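Local coordinates for protein putative hydrolase (Acinetobacter sp. NBRC 100985, PDB 4XUK) that probably hydrolyses organophosphate triesters and lactones, using a two-zinc centre of the metallo-beta-lactamase superfamily, at residues K44-D49 with S222-F227; S203-T208 with S212-G217; F251-F254 with G258-I261; P264-P269 with Y282-I287. The protein carries 2 engineered substitutions. All blocks are in the same frame, centred on the assembly; numbering follows the deposited sequence.

Contact 1: K44-D49 with S222-F227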
loop_
_atom_site.group_PDB
_atom_site.type_symbol
_atom_site.label_atom_id
_atom_site.label_comp_id
_atom_site.label_asym_id
_atom_site.label_seq_id
_atom_site.Cartn_x
_atom_site.Cartn_y
_atom_site.Cartn_z
ATOM N N LYS A 44 5.957 4.665 -16.869
ATOM C CA LYS A 44 7.270 4.095 -16.596
ATOM C C LYS A 44 7.863 4.641 -15.301
ATOM O O LYS A 44 8.522 3.907 -14.569
ATOM C CB LYS A 44 8.222 4.349 -17.765
ATOM C CG LYS A 44 8.013 3.430 -18.953
ATOM C CD LYS A 44 8.863 3.896 -20.130
ATOM C CE LYS A 44 8.967 2.832 -21.211
ATOM N NZ LYS A 44 8.135 3.180 -22.403
ATOM N N LYS A 45 7.635 5.925 -15.017
ATOM C CA LYS A 45 8.107 6.504 -13.761
ATOM C C LYS A 45 7.503 5.752 -12.573
ATOM O O LYS A 45 8.184 5.499 -11.568
ATOM C CB LYS A 45 7.753 7.994 -13.688
ATOM C CG LYS A 45 7.571 8.533 -12.261
ATOM C CD LYS A 45 7.110 9.991 -12.260
ATOM C CE LYS A 45 6.796 10.477 -10.851
ATOM N NZ LYS A 45 6.249 11.866 -10.812
ATOM N N TYR A 46 6.232 5.377 -12.696
ATOM C CA TYR A 46 5.540 4.719 -11.599
ATOM C C TYR A 46 5.592 3.200 -11.718
ATOM O O TYR A 46 4.853 2.495 -11.019
ATOM C CB TYR A 46 4.080 5.171 -11.541
ATOM C CG TYR A 46 3.863 6.579 -11.032
ATOM C CD1 TYR A 46 3.752 6.841 -9.669
ATOM C CD2 TYR A 46 3.730 7.643 -11.913
ATOM C CE1 TYR A 46 3.534 8.133 -9.204
ATOM C CE2 TYR A 46 3.510 8.924 -11.461
ATOM C CZ TYR A 46 3.409 9.166 -10.108
ATOM O OH TYR A 46 3.186 10.461 -9.671
ATOM N N TYR A 47 6.471 2.700 -12.588
ATOM C CA TYR A 47 6.613 1.263 -12.801
ATOM C C TYR A 47 5.246 0.598 -13.008
ATOM O O TYR A 47 4.865 -0.337 -12.299
ATOM C CB TYR A 47 7.392 0.647 -11.644
ATOM C CG TYR A 47 8.844 1.088 -11.639
ATOM C CD1 TYR A 47 9.228 2.294 -11.060
ATOM C CD2 TYR A 47 9.819 0.309 -12.231
ATOM C CE1 TYR A 47 10.541 2.697 -11.060
ATOM C CE2 TYR A 47 11.132 0.698 -12.233
ATOM C CZ TYR A 47 11.487 1.888 -11.647
ATOM O OH TYR A 47 12.812 2.264 -11.655
ATOM N N ALA A 48 4.512 1.128 -13.977
ATOM C CA ALA A 48 3.124 0.761 -14.211
ATOM C C ALA A 48 2.862 0.632 -15.702
ATOM O O ALA A 48 1.704 0.715 -16.139
ATOM C CB ALA A 48 2.199 1.835 -13.613
ATOM N N ASP A 49 3.919 0.467 -16.470
ATOM C CA ASP A 49 3.856 0.416 -17.923
ATOM C C ASP A 49 3.736 -1.007 -18.472
ATOM O O ASP A 49 4.379 -1.352 -19.410
ATOM C CB ASP A 49 5.063 1.114 -18.552
ATOM C CG ASP A 49 4.783 1.649 -19.976
ATOM O OD1 ASP A 49 3.642 1.959 -20.326
ATOM O OD2 ASP A 49 5.735 1.735 -20.752
ATOM N N SER A 222 -6.548 7.189 -11.730
ATOM C CA SER A 222 -5.159 6.739 -11.746
ATOM C C SER A 222 -4.360 7.531 -10.729
ATOM O O SER A 222 -4.672 8.699 -10.490
ATOM C CB SER A 222 -4.577 6.943 -13.156
ATOM O OG SER A 222 -4.628 8.314 -13.547
ATOM N N HIS A 223 -3.347 6.912 -10.118
ATOM C CA HIS A 223 -2.459 7.652 -9.228
ATOM C C HIS A 223 -1.239 8.140 -9.991
ATOM O O HIS A 223 -0.324 8.720 -9.402
ATOM C CB HIS A 223 -2.009 6.782 -8.036
ATOM C CG HIS A 223 -1.209 5.581 -8.435
ATOM N ND1 HIS A 223 -1.694 4.622 -9.298
ATOM C CD2 HIS A 223 0.043 5.187 -8.100
ATOM C CE1 HIS A 223 -0.776 3.690 -9.480
ATOM N NE2 HIS A 223 0.290 4.011 -8.766
ATOM N N THR A 224 -1.244 7.911 -11.305
ATOM C CA THR A 224 -0.078 8.142 -12.144
ATOM C C THR A 224 -0.307 9.314 -13.100
ATOM O O THR A 224 0.045 10.449 -12.783
ATOM C CB THR A 224 0.301 6.866 -12.946
ATOM O OG1 THR A 224 -0.807 6.447 -13.751
ATOM C CG2 THR A 224 0.652 5.732 -11.990
ATOM N N VAL A 225 -0.900 9.030 -14.258
ATOM C CA VAL A 225 -1.110 10.045 -15.297
ATOM C C VAL A 225 -1.852 11.268 -14.763
ATOM O O VAL A 225 -1.422 12.409 -14.979
ATOM C CB VAL A 225 -1.900 9.470 -16.496
ATOM C CG1 VAL A 225 -2.191 10.555 -17.518
ATOM C CG2 VAL A 225 -1.119 8.335 -17.161
ATOM N N GLN A 226 -2.958 11.039 -14.054
ATOM C CA GLN A 226 -3.813 12.153 -13.647
ATOM C C GLN A 226 -3.364 12.864 -12.371
ATOM O O GLN A 226 -4.018 13.804 -11.911
ATOM C CB GLN A 226 -5.266 11.692 -13.543
ATOM C CG GLN A 226 -5.840 11.219 -14.865
ATOM C CD GLN A 226 -7.145 10.487 -14.674
ATOM O OE1 GLN A 226 -7.203 9.491 -13.960
ATOM N NE2 GLN A 226 -8.205 10.996 -15.283
ATOM N N PHE A 227 -2.249 12.429 -11.794
ATOM C CA PHE A 227 -1.634 13.219 -10.733
ATOM C C PHE A 227 -0.493 14.084 -11.280
ATOM O O PHE A 227 -0.439 15.281 -10.993
ATOM C CB PHE A 227 -1.187 12.340 -9.552
ATOM C CG PHE A 227 -2.293 12.070 -8.551
ATOM C CD1 PHE A 227 -3.317 11.177 -8.852
ATOM C CD2 PHE A 227 -2.321 12.728 -7.326
ATOM C CE1 PHE A 227 -4.342 10.932 -7.944
ATOM C CE2 PHE A 227 -3.350 12.485 -6.406
ATOM C CZ PHE A 227 -4.357 11.583 -6.723
HETATM O O HOH W 1 1.185 10.108 -7.562
HETATM O O HOH W 2 2.365 1.944 -9.435
#

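Contact 2: S203-T208 with S212-G217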
loop_
_atom_site.group_PDB
_atom_site.type_symbol
_atom_site.label_atom_id
_atom_site.label_comp_id
_atom_site.label_asym_id
_atom_site.label_seq_id
_atom_site.Cartn_x
_atom_site.Cartn_y
_atom_site.Cartn_z
ATOM N N SER A 203 -19.385 13.747 -4.385
ATOM C CA SER A 203 -18.478 13.163 -3.410
ATOM C C SER A 203 -19.091 13.376 -2.032
ATOM O O SER A 203 -20.032 14.157 -1.894
ATOM C CB SER A 203 -17.089 13.803 -3.507
ATOM O OG SER A 203 -16.588 13.721 -4.830
ATOM N N TYR A 204 -18.566 12.683 -1.018
ATOM C CA TYR A 204 -19.123 12.757 0.322
ATOM C C TYR A 204 -18.030 13.069 1.336
ATOM O O TYR A 204 -16.992 12.401 1.367
ATOM C CB TYR A 204 -19.813 11.434 0.677
ATOM C CG TYR A 204 -20.927 11.071 -0.273
ATOM C CD1 TYR A 204 -22.156 11.721 -0.206
ATOM C CD2 TYR A 204 -20.752 10.088 -1.244
ATOM C CE1 TYR A 204 -23.181 11.401 -1.073
ATOM C CE2 TYR A 204 -21.780 9.756 -2.120
ATOM C CZ TYR A 204 -22.985 10.423 -2.032
ATOM O OH TYR A 204 -24.020 10.106 -2.896
ATOM N N GLU A 205 -18.258 14.093 2.159
ATOM C CA GLU A 205 -17.281 14.475 3.179
ATOM C C GLU A 205 -17.758 14.128 4.591
ATOM O O GLU A 205 -18.888 14.458 4.986
ATOM C CB GLU A 205 -16.946 15.965 3.082
ATOM C CG GLU A 205 -15.829 16.394 4.035
ATOM C CD GLU A 205 -15.431 17.842 3.846
ATOM O OE1 GLU A 205 -16.137 18.562 3.109
ATOM O OE2 GLU A 205 -14.412 18.253 4.436
ATOM N N LEU A 206 -16.885 13.449 5.330
ATOM C CA LEU A 206 -17.119 13.064 6.717
ATOM C C LEU A 206 -16.147 13.854 7.575
ATOM O O LEU A 206 -14.936 13.665 7.474
ATOM C CB LEU A 206 -16.820 11.571 6.911
ATOM C CG LEU A 206 -17.535 10.715 7.976
ATOM C CD1 LEU A 206 -16.564 9.823 8.740
ATOM C CD2 LEU A 206 -18.391 11.526 8.927
ATOM N N LYS A 207 -16.659 14.746 8.410
ATOM C CA LYS A 207 -15.786 15.445 9.354
ATOM C C LYS A 207 -15.822 14.778 10.723
ATOM O O LYS A 207 -16.876 14.653 11.346
ATOM C CB LYS A 207 -16.147 16.932 9.446
ATOM C CG LYS A 207 -16.095 17.644 8.096
ATOM C CD LYS A 207 -16.332 19.147 8.219
ATOM C CE LYS A 207 -16.762 19.754 6.882
ATOM N NZ LYS A 207 -18.185 19.431 6.541
ATOM N N THR A 208 -14.659 14.324 11.176
ATOM C CA THR A 208 -14.537 13.747 12.500
ATOM C C THR A 208 -13.659 14.666 13.337
ATOM O O THR A 208 -13.193 15.703 12.857
ATOM C CB THR A 208 -13.892 12.359 12.436
ATOM O OG1 THR A 208 -12.500 12.494 12.119
ATOM C CG2 THR A 208 -14.561 11.513 11.354
ATOM N N SER A 212 -10.750 15.398 8.455
ATOM C CA SER A 212 -11.783 15.350 7.433
ATOM C C SER A 212 -11.418 14.274 6.421
ATOM O O SER A 212 -10.270 14.206 5.963
ATOM C CB SER A 212 -11.925 16.704 6.727
ATOM O OG SER A 212 -12.496 17.679 7.582
ATOM N N ILE A 213 -12.396 13.440 6.078
ATOM C CA ILE A 213 -12.209 12.395 5.076
ATOM C C ILE A 213 -13.139 12.665 3.912
ATOM O O ILE A 213 -14.349 12.825 4.110
ATOM C CB ILE A 213 -12.535 11.009 5.649
ATOM C CG1 ILE A 213 -11.668 10.728 6.874
ATOM C CG2 ILE A 213 -12.336 9.934 4.589
ATOM C CD1 ILE A 213 -12.472 10.441 8.124
ATOM N N VAL A 214 -12.588 12.753 2.700
ATOM C CA VAL A 214 -13.445 12.914 1.530
ATOM C C VAL A 214 -13.485 11.628 0.715
ATOM O O VAL A 214 -12.451 11.106 0.300
ATOM C CB VAL A 214 -13.028 14.104 0.637
ATOM C CG1 VAL A 214 -14.050 14.301 -0.478
ATOM C CG2 VAL A 214 -12.906 15.387 1.479
ATOM N N PHE A 215 -14.686 11.105 0.511
ATOM C CA PHE A 215 -14.844 9.941 -0.331
ATOM C C PHE A 215 -15.134 10.504 -1.711
ATOM O O PHE A 215 -16.259 10.918 -1.996
ATOM C CB PHE A 215 -15.982 9.068 0.203
ATOM C CG PHE A 215 -15.727 8.546 1.598
ATOM C CD1 PHE A 215 -15.926 9.358 2.714
ATOM C CD2 PHE A 215 -15.252 7.260 1.793
ATOM C CE1 PHE A 215 -15.663 8.888 3.991
ATOM C CE2 PHE A 215 -14.986 6.784 3.077
ATOM C CZ PHE A 215 -15.198 7.599 4.170
ATOM N N ILE A 216 -14.103 10.541 -2.556
ATOM C CA ILE A 216 -14.123 11.391 -3.755
ATOM C C ILE A 216 -14.836 10.833 -4.977
ATOM O O ILE A 216 -15.120 11.576 -5.917
ATOM C CB ILE A 216 -12.698 11.795 -4.198
ATOM C CG1 ILE A 216 -11.857 10.564 -4.545
ATOM C CG2 ILE A 216 -12.022 12.610 -3.118
ATOM C CD1 ILE A 216 -10.603 10.903 -5.363
ATOM N N GLY A 217 -15.102 9.533 -4.989
ATOM C CA GLY A 217 -15.700 8.923 -6.160
ATOM C C GLY A 217 -14.752 8.988 -7.349
ATOM O O GLY A 217 -13.525 8.928 -7.189
#

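Contact 3: F251-F254 with G258-I261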
loop_
_atom_site.group_PDB
_atom_site.type_symbol
_atom_site.label_atom_id
_atom_site.label_comp_id
_atom_site.label_asym_id
_atom_site.label_seq_id
_atom_site.Cartn_x
_atom_site.Cartn_y
_atom_site.Cartn_z
ATOM N N PHE A 251 -8.487 18.737 -6.242
ATOM C CA PHE A 251 -7.096 18.408 -5.917
ATOM C C PHE A 251 -6.386 19.618 -5.320
ATOM O O PHE A 251 -5.539 19.483 -4.435
ATOM C CB PHE A 251 -6.340 17.911 -7.158
ATOM C CG PHE A 251 -6.557 16.451 -7.462
ATOM C CD1 PHE A 251 -7.642 15.760 -6.930
ATOM C CD2 PHE A 251 -5.666 15.772 -8.283
ATOM C CE1 PHE A 251 -7.835 14.407 -7.223
ATOM C CE2 PHE A 251 -5.841 14.431 -8.571
ATOM C CZ PHE A 251 -6.929 13.749 -8.048
ATOM N N ALA A 252 -6.727 20.799 -5.823
ATOM C CA ALA A 252 -6.179 22.029 -5.272
ATOM C C ALA A 252 -6.597 22.135 -3.813
ATOM O O ALA A 252 -5.756 22.304 -2.942
ATOM C CB ALA A 252 -6.657 23.230 -6.073
ATOM N N ASN A 253 -7.895 22.014 -3.551
ATOM C CA ASN A 253 -8.415 22.003 -2.189
ATOM C C ASN A 253 -7.714 20.965 -1.303
ATOM O O ASN A 253 -7.284 21.291 -0.192
ATOM C CB ASN A 253 -9.939 21.783 -2.228
ATOM C CG ASN A 253 -10.526 21.377 -0.876
ATOM O OD1 ASN A 253 -10.067 21.809 0.181
ATOM N ND2 ASN A 253 -11.560 20.542 -0.914
ATOM N N PHE A 254 -7.584 19.732 -1.796
ATOM C CA PHE A 254 -6.957 18.650 -1.015
ATOM C C PHE A 254 -5.490 18.907 -0.691
ATOM O O PHE A 254 -5.013 18.586 0.405
ATOM C CB PHE A 254 -7.057 17.316 -1.758
ATOM C CG PHE A 254 -8.470 16.886 -2.085
ATOM C CD1 PHE A 254 -9.549 17.326 -1.340
ATOM C CD2 PHE A 254 -8.700 16.022 -3.143
ATOM C CE1 PHE A 254 -10.841 16.918 -1.661
ATOM C CE2 PHE A 254 -9.987 15.608 -3.469
ATOM C CZ PHE A 254 -11.054 16.051 -2.728
ATOM N N GLY A 258 -5.363 19.318 3.059
ATOM C CA GLY A 258 -4.850 18.075 3.604
ATOM C C GLY A 258 -5.862 17.033 4.035
ATOM O O GLY A 258 -5.527 16.163 4.849
ATOM N N GLN A 259 -7.077 17.093 3.495
ATOM C CA GLN A 259 -8.077 16.081 3.810
ATOM C C GLN A 259 -7.552 14.692 3.479
ATOM O O GLN A 259 -6.827 14.504 2.495
ATOM C CB GLN A 259 -9.377 16.310 3.025
ATOM C CG GLN A 259 -10.115 17.616 3.323
ATOM C CD GLN A 259 -9.760 18.727 2.353
ATOM O OE1 GLN A 259 -8.601 18.874 1.949
ATOM N NE2 GLN A 259 -10.755 19.519 1.979
ATOM N N THR A 260 -7.941 13.736 4.267
ATOM C CA THR A 260 -7.734 12.353 3.969
ATOM C C THR A 260 -8.696 11.972 2.829
ATOM O O THR A 260 -9.827 12.369 2.853
ATOM C CB THR A 260 -8.064 11.509 5.205
ATOM O OG1 THR A 260 -7.201 11.839 6.294
ATOM C CG2 THR A 260 -8.029 10.110 4.896
ATOM N N ILE A 261 -8.271 11.194 1.862
ATOM C CA ILE A 261 -9.029 10.874 0.676
ATOM C C ILE A 261 -9.320 9.389 0.564
ATOM O O ILE A 261 -8.438 8.604 0.777
ATOM C CB ILE A 261 -8.196 11.320 -0.542
ATOM C CG1 ILE A 261 -7.945 12.804 -0.472
ATOM C CG2 ILE A 261 -8.727 10.828 -1.860
ATOM C CD1 ILE A 261 -9.171 13.622 -0.613
HETATM O O HOH W 3 -4.840 15.622 0.912
#

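Contact 4: P264-P269 with Y282-I287. With ZN (zinc ion), chain C.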
loop_
_atom_site.group_PDB
_atom_site.type_symbol
_atom_site.label_atom_id
_atom_site.label_comp_id
_atom_site.label_asym_id
_atom_site.label_seq_id
_atom_site.Cartn_x
_atom_site.Cartn_y
_atom_site.Cartn_z
ATOM N N PRO A 264 -12.412 5.256 -5.026
ATOM C CA PRO A 264 -12.705 3.932 -5.578
ATOM C C PRO A 264 -11.700 3.479 -6.640
ATOM O O PRO A 264 -11.557 2.266 -6.817
ATOM C CB PRO A 264 -14.102 4.107 -6.203
ATOM C CG PRO A 264 -14.214 5.561 -6.483
ATOM C CD PRO A 264 -13.465 6.231 -5.349
ATOM N N HIS A 265 -11.016 4.403 -7.318
ATOM C CA HIS A 265 -10.065 3.999 -8.367
ATOM C C HIS A 265 -8.594 4.347 -8.134
ATOM O O HIS A 265 -7.831 4.445 -9.098
ATOM C CB HIS A 265 -10.512 4.558 -9.727
ATOM C CG HIS A 265 -11.791 3.965 -10.216
ATOM N ND1 HIS A 265 -12.080 2.626 -10.083
ATOM C CD2 HIS A 265 -12.865 4.531 -10.821
ATOM C CE1 HIS A 265 -13.283 2.392 -10.586
ATOM N NE2 HIS A 265 -13.770 3.528 -11.045
ATOM N N LEU A 266 -8.188 4.535 -6.879
ATOM C CA LEU A 266 -6.760 4.654 -6.571
ATOM C C LEU A 266 -6.325 3.328 -5.945
ATOM O O LEU A 266 -7.175 2.576 -5.461
ATOM C CB LEU A 266 -6.495 5.864 -5.656
ATOM C CG LEU A 266 -6.785 7.201 -6.343
ATOM C CD1 LEU A 266 -6.565 8.411 -5.425
ATOM C CD2 LEU A 266 -5.959 7.333 -7.599
ATOM N N PRO A 267 -5.016 3.003 -5.997
ATOM C CA PRO A 267 -4.558 1.669 -5.580
ATOM C C PRO A 267 -5.039 1.250 -4.198
ATOM O O PRO A 267 -4.774 1.958 -3.205
ATOM C CB PRO A 267 -3.034 1.808 -5.603
ATOM C CG PRO A 267 -2.790 2.797 -6.724
ATOM C CD PRO A 267 -3.922 3.799 -6.585
ATOM N N PHE A 268 -5.750 0.120 -4.143
ATOM C CA PHE A 268 -6.270 -0.413 -2.879
ATOM C C PHE A 268 -5.209 -0.379 -1.793
ATOM O O PHE A 268 -4.064 -0.782 -2.029
ATOM C CB PHE A 268 -6.782 -1.850 -3.057
ATOM C CG PHE A 268 -7.299 -2.459 -1.786
ATOM C CD1 PHE A 268 -8.623 -2.279 -1.410
ATOM C CD2 PHE A 268 -6.456 -3.190 -0.953
ATOM C CE1 PHE A 268 -9.095 -2.817 -0.242
ATOM C CE2 PHE A 268 -6.926 -3.737 0.227
ATOM C CZ PHE A 268 -8.240 -3.557 0.578
ATOM N N PRO A 269 -5.577 0.068 -0.581
ATOM C CA PRO A 269 -6.907 0.423 -0.055
ATOM C C PRO A 269 -7.537 1.707 -0.598
ATOM O O PRO A 269 -8.722 1.940 -0.315
ATOM C CB PRO A 269 -6.657 0.563 1.453
ATOM C CG PRO A 269 -5.208 0.856 1.574
ATOM C CD PRO A 269 -4.552 0.085 0.475
ATOM N N TYR A 282 0.371 16.978 -8.917
ATOM C CA TYR A 282 0.020 16.466 -7.599
ATOM C C TYR A 282 0.672 15.112 -7.426
ATOM O O TYR A 282 1.056 14.489 -8.413
ATOM C CB TYR A 282 -1.499 16.365 -7.460
ATOM C CG TYR A 282 -2.161 17.715 -7.549
ATOM C CD1 TYR A 282 -2.372 18.475 -6.411
ATOM C CD2 TYR A 282 -2.542 18.244 -8.773
ATOM C CE1 TYR A 282 -2.955 19.722 -6.485
ATOM C CE2 TYR A 282 -3.132 19.494 -8.856
ATOM C CZ TYR A 282 -3.331 20.223 -7.704
ATOM O OH TYR A 282 -3.915 21.463 -7.764
ATOM N N GLN A 283 0.814 14.669 -6.177
ATOM C CA GLN A 283 1.391 13.356 -5.892
ATOM C C GLN A 283 0.506 12.624 -4.881
ATOM O O GLN A 283 0.097 13.205 -3.869
ATOM C CB GLN A 283 2.828 13.489 -5.363
ATOM C CG GLN A 283 3.502 12.147 -5.022
ATOM C CD GLN A 283 4.929 12.305 -4.490
ATOM O OE1 GLN A 283 5.584 13.318 -4.728
ATOM N NE2 GLN A 283 5.411 11.295 -3.760
ATOM N N TRP A 284 0.181 11.367 -5.177
ATOM C CA TRP A 284 -0.667 10.563 -4.314
ATOM C C TRP A 284 0.210 9.939 -3.247
ATOM O O TRP A 284 1.154 9.210 -3.571
ATOM C CB TRP A 284 -1.331 9.459 -5.141
ATOM C CG TRP A 284 -2.080 8.426 -4.352
ATOM C CD1 TRP A 284 -1.791 7.089 -4.252
ATOM C CD2 TRP A 284 -3.253 8.641 -3.563
ATOM N NE1 TRP A 284 -2.720 6.463 -3.439
ATOM C CE2 TRP A 284 -3.626 7.399 -3.007
ATOM C CE3 TRP A 284 -4.023 9.765 -3.271
ATOM C CZ2 TRP A 284 -4.742 7.254 -2.174
ATOM C CZ3 TRP A 284 -5.124 9.622 -2.444
ATOM C CH2 TRP A 284 -5.476 8.375 -1.910
ATOM N N ILE A 285 -0.102 10.226 -1.984
ATOM C CA ILE A 285 0.611 9.634 -0.859
ATOM C C ILE A 285 -0.301 8.597 -0.198
ATOM O O ILE A 285 -1.239 8.963 0.507
ATOM C CB ILE A 285 0.954 10.696 0.207
ATOM C CG1 ILE A 285 1.461 12.001 -0.432
ATOM C CG2 ILE A 285 1.959 10.139 1.188
ATOM C CD1 ILE A 285 2.712 11.808 -1.280
ATOM N N PRO A 286 -0.034 7.301 -0.412
ATOM C CA PRO A 286 -0.888 6.302 0.247
ATOM C C PRO A 286 -0.680 6.297 1.765
ATOM O O PRO A 286 0.389 6.679 2.258
ATOM C CB PRO A 286 -0.432 4.971 -0.378
ATOM C CG PRO A 286 0.943 5.238 -0.914
ATOM C CD PRO A 286 0.964 6.693 -1.311
ATOM N N ILE A 287 -1.700 5.911 2.519
ATOM C CA ILE A 287 -1.510 5.836 3.965
ATOM C C ILE A 287 -0.551 4.705 4.291
ATOM O O ILE A 287 -0.341 3.794 3.478
ATOM C CB ILE A 287 -2.819 5.650 4.734
ATOM C CG1 ILE A 287 -3.633 4.500 4.148
ATOM C CG2 ILE A 287 -3.632 6.935 4.719
ATOM C CD1 ILE A 287 -3.920 3.434 5.158
HETATM ZN ZN ZN C . -15.922 3.859 -11.466
HETATM O O HOH W 4 -2.890 3.775 -2.652
#

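Contact 1: K44-D49 with S222-F227
The Schellman motif that ends helix 36-45 puts Y46 against H223 and T224, in the loop that leads into helix 225-228. Y47, with positive phi, is its C-prime residue, and Y47 N bonds back to K44 O at 3.1 Å. The Y46 ring lies over the incoming chain, with T224 CA and H223 O beneath one of its faces. T224 CA is 4.0 Å from the ring centroid, a CH-pi contact lying toward the rim. Nearer the root of the ring, T224 CG2 comes within 3.5 Å of Y46 CG. With T224 OG1 between the backbone N and the carbonyl carbon (chi1 58°), this methyl stands anti to the carbonyl carbon. There it also sits over the centre of the H223 imidazole, 3.5 Å above its plane. The Y46 and H223 rings themselves meet obliquely, their planes at 66°. Two waters complete the contact. One donates to both Y46 OH and H223 O, the latter at 2.8 Å. The other donates to Y46 O at 3.0 Å and lies in the imidazole plane at H223 NE2. Y46 OH also bonds D228, whose carboxylate forms a salt bridge with K45, and I285 of the second subunit packs on Y46. The direct contact is mainly packing against the Y46 ring; its hydroxyl, Y46 O, H223 O and H223 NE2 are met by water. The hydroxyl's two partners, a water and D228, should hold the end of the ring in place, while T224 packed on its face limits its tilt.

Contact 2: S203-T208 with S212-G217
L206 and I213 face each other as an antiparallel hydrogen-bonded pair, with L206 N to I213 O at 2.9 Å and I213 N to L206 O of equal length. Both N-H groups point almost straight at their acceptors (176°). Y204 and F215 form the second such pair, where F215 N reaches Y204 O at 2.8 Å. Where the pairing ends, S203 continues it with its side chain: OG lies anti to the carbonyl carbon (chi1 -54°) and donates to I216 O at 2.8 Å, coming from well above that carbonyl's plane. T194 OG1 is another partner of the same hydroxyl. On the face carrying Y204, L206, I213 and F215, the side chains of L206 and I213 run side by side, their CD1 atoms 4.2 Å apart. The F215 ring turns its edge to L206, with CE1 4.1 Å from L206 CB and Y204 O close to the ring plane. Strand 14-26 packs on this apolar side, through V14 and I16. The other face is more mixed: the extended E205 chain passes V214 CG2 and brings OE2 near S212 CB, at 3.7 Å. Farther out, strand 189-193 flanks 203-208 and strand 260-262 flanks 212-215, while the hydroxyl of Y204 bonds L106 O and Y180 OH. This is a beta hairpin in the second sheet of the metallo-beta-lactamase fold, and its second strand runs on toward the zinc ligand D218.

Contact 3: F251-F254 with G258-I261
F254, near the end of helix 240-257, is joined to G258 by a backbone bond, G258 N to F254 O at 2.8 Å. The donor lies above the carbonyl plane, as the chain is already turning: G258 is the first residue to leave the helix and has a positive phi of 73°. A water donates to F254 O and to Q259 O, bridging the helix to the outgoing chain. Q259 then bends at chi2 (95°), which swings its amide back over the helix. There NE2 donates almost straight to N253 OD1 at 3.0 Å, with the acceptor lying in the Q259 amide plane; the two amide planes are steeply inclined. N253 OD1 also takes a bond from N257 ND2, so two donors fix this end of the asparagine. Q259 OE1 lies at the edge of the F254 ring, 3.8 Å from CD1. Two residues on, I261 CD1 stands over the centre of that ring, 3.4 Å from the centroid, a close CH-pi contact. V214 and T274, from the strands on either side of 260-262 in the sheet, and I216 also touch F254, whose ring thereby packs helix 240-257 onto the sheet.

Contact 4: P264-P269 with Y282-I287
P267 O and W284 NE1 are joined by one water, which donates to the carbonyl at 2.7 Å and accepts from the indole at 2.8 Å. It lies in the plane of the indole, at its edge. Directly, the contact is apolar: L266 CD1 stands over the six-membered ring, 3.5 Å from its centroid and only 10° off the normal. With CG anti to the carbonyl carbon (chi1 -66°) and CD1 anti to CA (chi2 178°), it is the extended branch of L266 that is laid on the indole; CB also stays near, 4.1 Å from W284 CZ2. On the opposite indole face lies P286 N, so the aromatic plane is held between the loop and its own strand. The loop 264-269 is one of those that carry zinc ligands in the metallo-beta-lactamase fold. H265 NE2 binds a zinc ion at 2.2 Å, together with D112, H113 and D218. Its other nitrogen, ND1, is hydrogen-bonded to S57 O on strand 54-64, which fixes the rotation of the imidazole. Beyond P267 the chain reaches a cis peptide before P269, whose CB lies over the F268 ring, 4.3 Å above its plane. That ring meets F289 of the second subunit edge-to-face.

Along the chain, contact 2 falls between the two segments of contact 1; contacts 3 and 4 follow in series. Contacts 2, 3 and 4 share the mixed sheet running from 185-186 to 283-286, in which strands 211-215 and 260-262 are parallel neighbours. Contacts 2 and 3 have centres about 10 Å apart and are joined by backbone bonds between T260 and both S212 and V214. Contact 1, about 11 Å centre to centre from contact 4, meets it through F227 and Y282, and through H223 against P267. F251 packs on F227, tying contact 3 to contact 1. Contacts 1, 3 and 4 also touch the second subunit, so sheet, zinc-bearing loop and dimer interface adjoin.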